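Local coordinates for protein NADP-dependent alcohol dehydrogenase 6 (Saccharomyces cerevisiae, PDB 1PIW) that reduces a broad range of aromatic and aliphatic aldehydes to alcohols with NADPH, as a zinc-containing medium-chain alcohol dehydrogenase, at residues 205-210 / 224-229; 245-250 / 264-269; 175-180 / 200-205. One frame throughout, in Å; residues are numbered along the deposited sequence.

Contact 1: residues 205-210 / 224-229; sequences ETYVIS and ADHYIA. With NAP (NADP nicotinamide-adenine-dinucleotide phosphate), chain E.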
# COMPACT_ATOMS: atom_id res chain seq x y z
N GLU A 205 -5.81 10.60 16.75
CA GLU A 205 -6.98 11.45 16.59
C GLU A 205 -7.77 10.63 15.58
O GLU A 205 -7.34 10.46 14.43
CB GLU A 205 -6.57 12.80 16.01
CG GLU A 205 -7.70 13.79 15.78
CD GLU A 205 -7.21 15.14 15.27
OE1 GLU A 205 -8.06 16.00 14.93
OE2 GLU A 205 -5.97 15.36 15.22
N THR A 206 -8.91 10.12 16.01
CA THR A 206 -9.73 9.26 15.17
C THR A 206 -10.92 9.92 14.49
O THR A 206 -11.63 10.73 15.09
CB THR A 206 -10.25 8.08 15.99
OG1 THR A 206 -9.17 7.53 16.75
CG2 THR A 206 -10.78 7.03 15.09
N TYR A 207 -11.14 9.56 13.23
CA TYR A 207 -12.25 10.07 12.46
C TYR A 207 -13.13 8.88 12.10
O TYR A 207 -12.62 7.88 11.59
CB TYR A 207 -11.74 10.70 11.16
CG TYR A 207 -11.22 12.11 11.28
CD1 TYR A 207 -10.35 12.47 12.30
CD2 TYR A 207 -11.56 13.09 10.33
CE1 TYR A 207 -9.83 13.77 12.39
CE2 TYR A 207 -11.05 14.39 10.42
CZ TYR A 207 -10.18 14.72 11.45
OH TYR A 207 -9.65 15.99 11.54
N VAL A 208 -14.43 8.93 12.38
CA VAL A 208 -15.28 7.82 12.00
C VAL A 208 -15.81 8.20 10.63
O VAL A 208 -16.21 9.33 10.42
CB VAL A 208 -16.45 7.60 12.98
CG1 VAL A 208 -17.48 6.70 12.36
CG2 VAL A 208 -15.94 6.95 14.25
N ILE A 209 -15.78 7.26 9.70
CA ILE A 209 -16.22 7.56 8.35
C ILE A 209 -17.33 6.63 7.90
O ILE A 209 -17.09 5.53 7.40
CB ILE A 209 -15.04 7.48 7.37
CG1 ILE A 209 -13.95 8.45 7.83
CG2 ILE A 209 -15.50 7.80 5.95
CD1 ILE A 209 -12.65 8.34 7.07
N SER A 210 -18.57 7.10 8.09
CA SER A 210 -19.74 6.32 7.73
C SER A 210 -20.43 6.94 6.53
O SER A 210 -20.03 8.00 6.05
CB SER A 210 -20.70 6.26 8.91
OG SER A 210 -21.75 5.35 8.66
N ALA A 224 -14.83 9.65 19.22
CA ALA A 224 -14.41 10.07 17.90
C ALA A 224 -14.06 11.55 17.97
O ALA A 224 -14.77 12.31 18.62
CB ALA A 224 -15.52 9.83 16.89
N ASP A 225 -12.96 11.94 17.33
CA ASP A 225 -12.53 13.34 17.31
C ASP A 225 -13.30 14.08 16.23
O ASP A 225 -13.29 15.31 16.15
CB ASP A 225 -11.04 13.44 17.03
CG ASP A 225 -10.22 12.79 18.11
OD1 ASP A 225 -10.00 11.56 18.03
OD2 ASP A 225 -9.81 13.50 19.05
N HIS A 226 -13.94 13.31 15.37
CA HIS A 226 -14.76 13.87 14.33
C HIS A 226 -15.47 12.79 13.55
O HIS A 226 -15.04 11.64 13.55
CB HIS A 226 -13.95 14.73 13.38
CG HIS A 226 -14.82 15.64 12.58
ND1 HIS A 226 -14.73 15.75 11.20
CD2 HIS A 226 -15.83 16.46 12.96
CE1 HIS A 226 -15.66 16.58 10.77
NE2 HIS A 226 -16.34 17.03 11.82
N TYR A 227 -16.56 13.19 12.89
CA TYR A 227 -17.43 12.29 12.14
C TYR A 227 -17.68 12.78 10.72
O TYR A 227 -17.76 13.97 10.50
CB TYR A 227 -18.76 12.17 12.86
CG TYR A 227 -19.72 11.13 12.33
CD1 TYR A 227 -19.68 9.81 12.81
CD2 TYR A 227 -20.69 11.46 11.38
CE1 TYR A 227 -20.59 8.86 12.36
CE2 TYR A 227 -21.60 10.51 10.92
CZ TYR A 227 -21.55 9.22 11.41
OH TYR A 227 -22.46 8.29 10.96
N ILE A 228 -17.82 11.85 9.79
CA ILE A 228 -18.06 12.18 8.39
C ILE A 228 -19.15 11.26 7.85
O ILE A 228 -19.18 10.07 8.17
CB ILE A 228 -16.81 11.96 7.53
CG1 ILE A 228 -15.67 12.85 8.01
CG2 ILE A 228 -17.13 12.21 6.07
CD1 ILE A 228 -14.34 12.53 7.35
N ALA A 229 -20.03 11.80 7.01
CA ALA A 229 -21.10 11.00 6.42
C ALA A 229 -21.07 11.11 4.90
O ALA A 229 -21.64 12.03 4.32
CB ALA A 229 -22.45 11.44 6.95
PA NAP E . -20.77 -5.72 11.20
O1A NAP E . -21.11 -6.74 10.28
O2A NAP E . -21.31 -5.57 12.63
O5B NAP E . -21.00 -4.32 10.48
C5B NAP E . -20.35 -4.07 9.21
C4B NAP E . -20.47 -2.53 9.12
O4B NAP E . -19.81 -2.09 7.84
C3B NAP E . -21.91 -1.96 8.98
O3B NAP E . -22.39 -1.65 10.30
C2B NAP E . -21.72 -0.76 8.07
O2B NAP E . -21.26 0.41 8.74
C1B NAP E . -20.66 -1.25 7.05
N9A NAP E . -21.33 -1.86 5.87
C8A NAP E . -22.21 -2.93 5.73
N7A NAP E . -22.60 -3.16 4.48
C5A NAP E . -21.94 -2.18 3.75
C6A NAP E . -21.97 -1.90 2.36
N6A NAP E . -22.66 -2.56 1.42
N1A NAP E . -21.20 -0.83 1.90
C2A NAP E . -20.43 -0.07 2.79
N3A NAP E . -20.38 -0.31 4.16
C4A NAP E . -21.16 -1.38 4.60
O3 NAP E . -19.22 -5.65 11.41
PN NAP E . -18.06 -6.71 11.37
O1N NAP E . -18.47 -7.96 12.02
O2N NAP E . -16.91 -6.01 11.94
O5D NAP E . -17.90 -6.96 9.84
C5D NAP E . -17.22 -8.16 9.44
C4D NAP E . -16.45 -7.87 8.21
O4D NAP E . -15.05 -7.94 8.58
C3D NAP E . -16.66 -8.96 7.13
O3D NAP E . -16.72 -8.40 5.80
C2D NAP E . -15.49 -9.89 7.35
O2D NAP E . -15.14 -10.61 6.19
C1D NAP E . -14.40 -8.99 7.79
P2B NAP E . -21.76 1.89 8.39
O1X NAP E . -20.93 2.34 7.21
O2X NAP E . -23.19 1.65 8.05
O3X NAP E . -21.49 2.70 9.61

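Contact 2: residues 245-250 / 264-269; sequences DLIVVC and KAMKVG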
# COMPACT_ATOMS: atom_id res chain seq x y z
N ASP A 245 -3.36 9.67 8.12
CA ASP A 245 -2.12 8.90 8.08
C ASP A 245 -2.48 7.48 7.70
O ASP A 245 -1.83 6.86 6.85
CB ASP A 245 -1.45 8.86 9.45
CG ASP A 245 -0.71 10.11 9.76
OD1 ASP A 245 -0.08 10.65 8.83
OD2 ASP A 245 -0.73 10.54 10.94
N LEU A 246 -3.53 6.97 8.33
CA LEU A 246 -3.98 5.61 8.12
C LEU A 246 -5.50 5.52 8.15
O LEU A 246 -6.15 6.18 8.96
CB LEU A 246 -3.40 4.73 9.22
CG LEU A 246 -4.07 3.39 9.45
CD1 LEU A 246 -3.60 2.44 8.39
CD2 LEU A 246 -3.72 2.87 10.83
N ILE A 247 -6.07 4.70 7.27
CA ILE A 247 -7.51 4.49 7.22
C ILE A 247 -7.74 2.99 7.16
O ILE A 247 -7.13 2.30 6.34
CB ILE A 247 -8.16 5.13 5.98
CG1 ILE A 247 -8.28 6.63 6.17
CG2 ILE A 247 -9.53 4.55 5.74
CD1 ILE A 247 -9.01 7.31 5.03
N VAL A 248 -8.60 2.48 8.03
CA VAL A 248 -8.91 1.06 8.05
C VAL A 248 -10.34 0.88 7.59
O VAL A 248 -11.26 1.47 8.16
CB VAL A 248 -8.75 0.47 9.48
CG1 VAL A 248 -9.13 -0.98 9.49
CG2 VAL A 248 -7.34 0.62 9.95
N VAL A 249 -10.54 0.07 6.55
CA VAL A 249 -11.88 -0.18 6.04
C VAL A 249 -12.41 -1.44 6.68
O VAL A 249 -11.84 -2.52 6.51
CB VAL A 249 -11.87 -0.34 4.51
CG1 VAL A 249 -13.30 -0.49 3.99
CG2 VAL A 249 -11.20 0.86 3.87
N CYS A 250 -13.52 -1.30 7.41
CA CYS A 250 -14.14 -2.39 8.14
C CYS A 250 -15.55 -2.73 7.69
O CYS A 250 -16.27 -3.41 8.41
CB CYS A 250 -14.17 -2.05 9.62
SG CYS A 250 -12.58 -1.48 10.25
N LYS A 264 -7.39 10.87 -1.68
CA LYS A 264 -7.24 12.32 -1.48
C LYS A 264 -7.09 12.74 -0.02
O LYS A 264 -6.29 13.62 0.29
CB LYS A 264 -8.46 13.07 -2.04
CG LYS A 264 -8.72 12.97 -3.53
CD LYS A 264 -9.83 13.97 -3.88
CE LYS A 264 -10.21 13.95 -5.35
NZ LYS A 264 -10.86 12.66 -5.75
N ALA A 265 -7.86 12.13 0.88
CA ALA A 265 -7.79 12.48 2.29
C ALA A 265 -6.55 11.92 2.94
O ALA A 265 -6.31 12.16 4.14
CB ALA A 265 -9.01 11.98 3.02
N MET A 266 -5.76 11.18 2.17
CA MET A 266 -4.54 10.55 2.67
C MET A 266 -3.30 11.43 2.54
O MET A 266 -3.03 11.99 1.47
CB MET A 266 -4.30 9.22 1.96
CG MET A 266 -5.43 8.23 2.09
SD MET A 266 -5.87 7.96 3.81
CE MET A 266 -4.43 7.10 4.42
N LYS A 267 -2.56 11.55 3.63
CA LYS A 267 -1.34 12.34 3.63
C LYS A 267 -0.35 11.67 2.69
O LYS A 267 -0.54 10.53 2.29
CB LYS A 267 -0.75 12.42 5.04
CG LYS A 267 -1.55 13.28 6.01
CD LYS A 267 -1.12 13.07 7.45
CE LYS A 267 0.35 13.42 7.65
NZ LYS A 267 0.82 13.20 9.06
N VAL A 268 0.70 12.39 2.32
CA VAL A 268 1.69 11.78 1.45
C VAL A 268 2.34 10.69 2.29
O VAL A 268 2.91 10.96 3.34
CB VAL A 268 2.75 12.79 0.99
CG1 VAL A 268 3.74 12.11 0.07
CG2 VAL A 268 2.08 13.95 0.28
N GLY A 269 2.22 9.45 1.82
CA GLY A 269 2.80 8.33 2.53
C GLY A 269 1.73 7.65 3.35
O GLY A 269 2.00 6.66 4.04

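Contact 3: residues 175-180 / 200-205; sequences NGCGPG and KAMGAE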
# COMPACT_ATOMS: atom_id res chain seq x y z
N ASN A 175 0.62 -0.20 11.28
CA ASN A 175 0.69 0.98 10.44
C ASN A 175 0.82 2.34 11.13
O ASN A 175 0.36 3.37 10.62
CB ASN A 175 -0.50 0.97 9.49
CG ASN A 175 -0.47 -0.22 8.58
OD1 ASN A 175 0.44 -0.35 7.77
ND2 ASN A 175 -1.45 -1.10 8.72
N GLY A 176 1.46 2.35 12.29
CA GLY A 176 1.70 3.60 12.99
C GLY A 176 0.62 4.24 13.83
O GLY A 176 0.85 5.33 14.37
N CYS A 177 -0.54 3.62 13.96
CA CYS A 177 -1.55 4.23 14.79
C CYS A 177 -0.93 4.47 16.17
O CYS A 177 -0.32 3.58 16.76
CB CYS A 177 -2.78 3.31 14.90
SG CYS A 177 -4.05 3.89 16.06
N GLY A 178 -1.07 5.69 16.67
CA GLY A 178 -0.52 6.03 17.97
C GLY A 178 -0.55 7.54 18.13
O GLY A 178 -1.08 8.22 17.25
N PRO A 179 0.02 8.09 19.21
CA PRO A 179 0.05 9.53 19.47
C PRO A 179 0.44 10.35 18.27
O PRO A 179 1.32 9.96 17.51
CB PRO A 179 1.09 9.66 20.58
CG PRO A 179 0.94 8.40 21.31
CD PRO A 179 0.84 7.38 20.21
N GLY A 180 -0.23 11.49 18.10
CA GLY A 180 0.09 12.38 17.00
C GLY A 180 -0.36 12.04 15.60
O GLY A 180 -0.24 12.87 14.70
N LYS A 200 -8.39 5.32 19.76
CA LYS A 200 -8.18 6.33 20.79
C LYS A 200 -7.24 5.83 21.89
O LYS A 200 -6.28 6.51 22.24
CB LYS A 200 -9.54 6.72 21.37
CG LYS A 200 -10.49 7.26 20.32
CD LYS A 200 -9.93 8.52 19.67
CE LYS A 200 -9.83 9.65 20.69
NZ LYS A 200 -8.94 10.77 20.25
N ALA A 201 -7.51 4.64 22.41
CA ALA A 201 -6.69 4.03 23.46
C ALA A 201 -5.21 4.08 23.09
O ALA A 201 -4.36 4.17 23.96
CB ALA A 201 -7.11 2.57 23.69
N MET A 202 -4.92 4.01 21.80
CA MET A 202 -3.54 4.05 21.36
C MET A 202 -3.02 5.47 21.30
O MET A 202 -1.81 5.70 21.28
CB MET A 202 -3.40 3.35 20.01
CG MET A 202 -3.35 1.84 20.16
SD MET A 202 -3.63 0.92 18.66
CE MET A 202 -2.14 1.22 17.75
N GLY A 203 -3.94 6.43 21.26
CA GLY A 203 -3.53 7.82 21.26
C GLY A 203 -3.77 8.69 20.06
O GLY A 203 -3.60 9.91 20.13
N ALA A 204 -4.17 8.11 18.94
CA ALA A 204 -4.39 8.92 17.75
C ALA A 204 -5.65 9.79 17.79
O ALA A 204 -6.43 9.75 18.75
CB ALA A 204 -4.45 8.01 16.53
N GLU A 205 -5.81 10.60 16.75
CA GLU A 205 -6.98 11.45 16.59
C GLU A 205 -7.77 10.63 15.58
O GLU A 205 -7.34 10.46 14.43
CB GLU A 205 -6.57 12.80 16.01
CG GLU A 205 -7.70 13.79 15.78
CD GLU A 205 -7.21 15.14 15.27
OE1 GLU A 205 -8.06 16.00 14.93
OE2 GLU A 205 -5.97 15.36 15.22

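Contact 1: residues 205-210 / 224-229
With its CG anti to the backbone N (chi1 -162°), H226 turns its imidazole toward Y207, whose ring swings beside its own backbone N (chi1 -81°) and receives it. These two residues belong to the parallel pair 205-210 with 226-229, the first and last members of a beta-alpha-beta unit of the Rossmann domain. Two measures define their packing. H226 CB makes a CH-pi contact over the centre of the Y207 ring, 4.0 Å from the centroid, and the edge of the imidazole faces the phenol in an offset edge-to-face pair, planes 76° apart. Next to H226, D225 bonds twice to T206: its backbone N donates to T206 O, and its OD1 accepts from T206 N at 2.7 Å, from above the carboxylate plane. The same OD1 forms a salt bridge with K200. Parallel pairing then runs through backbone bonds from V208 N to H226 O, from I228 N to V208 O and from S210 N to I228 O, the last at 3.0 Å. On the face bearing V208, its CG1 meets Y227 CE1 at 3.8 Å, while the Y227 hydroxyl is hydrogen-bonded to S212 O. At the C-terminal end of strand 205-210, S210 binds the 2'-phosphate of NADP, the group NAD lacks: its OG donates to O3X at 2.8 Å.

Contact 2: residues 245-250 / 264-269
D245 and K267 cross at an angle, the lysine coming from 264-269 to meet a single carboxylate oxygen. The CB of D245 points away from 264-269, yet its carboxylate end swings back toward it. K267 sets out toward the aspartate and bends once, at chi3 (60°), which curls CE and NZ round to OD1. The resulting salt bridge is 2.7 Å from NZ to OD1 and uses the syn lone pair, on the side of the other oxygen. OD2 lies farther from NZ, at 3.6 Å, and accepts a hydrogen bond from the backbone N of K182 instead. The carboxylate is therefore held through both oxygens, one by a side chain and one by the backbone at the start of the neighbouring strand 182-186.

A second, apolar junction lies beside this one. M266 is folded at chi2 (-54°) and chi3 (-68°), so that its thioether crosses the end of I247 rather than running along it. SD is the touching atom, 3.4 Å from I247 CD1, while the methyl CE lies against the backbone of D245, 3.6 Å from its O. F244, I272 and V294 also touch the M266 side chain.

Both junctions involve the first part of strand 244-249 in the Rossmann sheet, up to I247. C250, beyond the other end, touches NADP, whereas the I247 side chain is about 12 Å from the cofactor. The chemistry thus divides into a partly exposed ion pair and a buried thioether-aliphatic contact. With a lysine on one oxygen and a backbone N-H on the other, D245 is probably stabilised in its ionised form.

Contact 3: residues 175-180 / 200-205
The terminal methyl of M202 meets C177 at its CB and backbone O. In C177 the SG stands anti to the backbone N (chi1 174°), where it comes beside M202. M202 starts with CG beside its own backbone N (chi1 -80°), runs extended through chi2 and then bends at chi3 (72°), which brings its methyl against the cysteine. CE comes nearest, 3.6 Å from C177 CB, and the M202 sulfur lies farther off, 4.0 Å from C177 SG. Y169, L172 and V173 of helix 161-174 and L313 of helix 304-316 also touch M202. A204 CB lies 3.5 Å from G178 O, and C177 SG is 4.2 Å from that same A204 CB.

The backbones also approach closely, without a hydrogen bond between the two segments. P179 CD lies 3.3 Å from M202 O, and the CA of G178 makes a CA-H...O contact with that oxygen at 3.6 Å. K200, bent at each of its first three torsions, carries NZ past the helix end to donate to A204 O at 3.1 Å; NZ is also in the salt bridge with D225.

G176 closes helix 161-174 and G203 closes helix 190-202, each as the positive-phi residue of a Schellman motif. The arrangement joins two helix C-termini just before the chain enters strands 182-186 and 205-210, adjacent parallel strands of the Rossmann fold.

Overall arrangement
From the N terminus, contact 3 comes first: 175-180 and 200-205 close a loop holding strand 182-186 and most of helix 190-202. Contact 1 follows, sharing E205 with it, and closes the connection through helix 216-222 to the strand at one border of the parallel sheet. Contact 2 closes last, round 13 residues without helix or strand. None nests in or crosses another; they run in series, with centres 13 to 14 Å apart. Side chains join them directly: D225 and K200 bridge contacts 1 and 3, I209 CD1 is 4.3 Å from I247 CD1, and L246 CD1 is 3.6 Å from N175 CB. Together they tie helix ends, border strand and central strands of the coenzyme-binding domain.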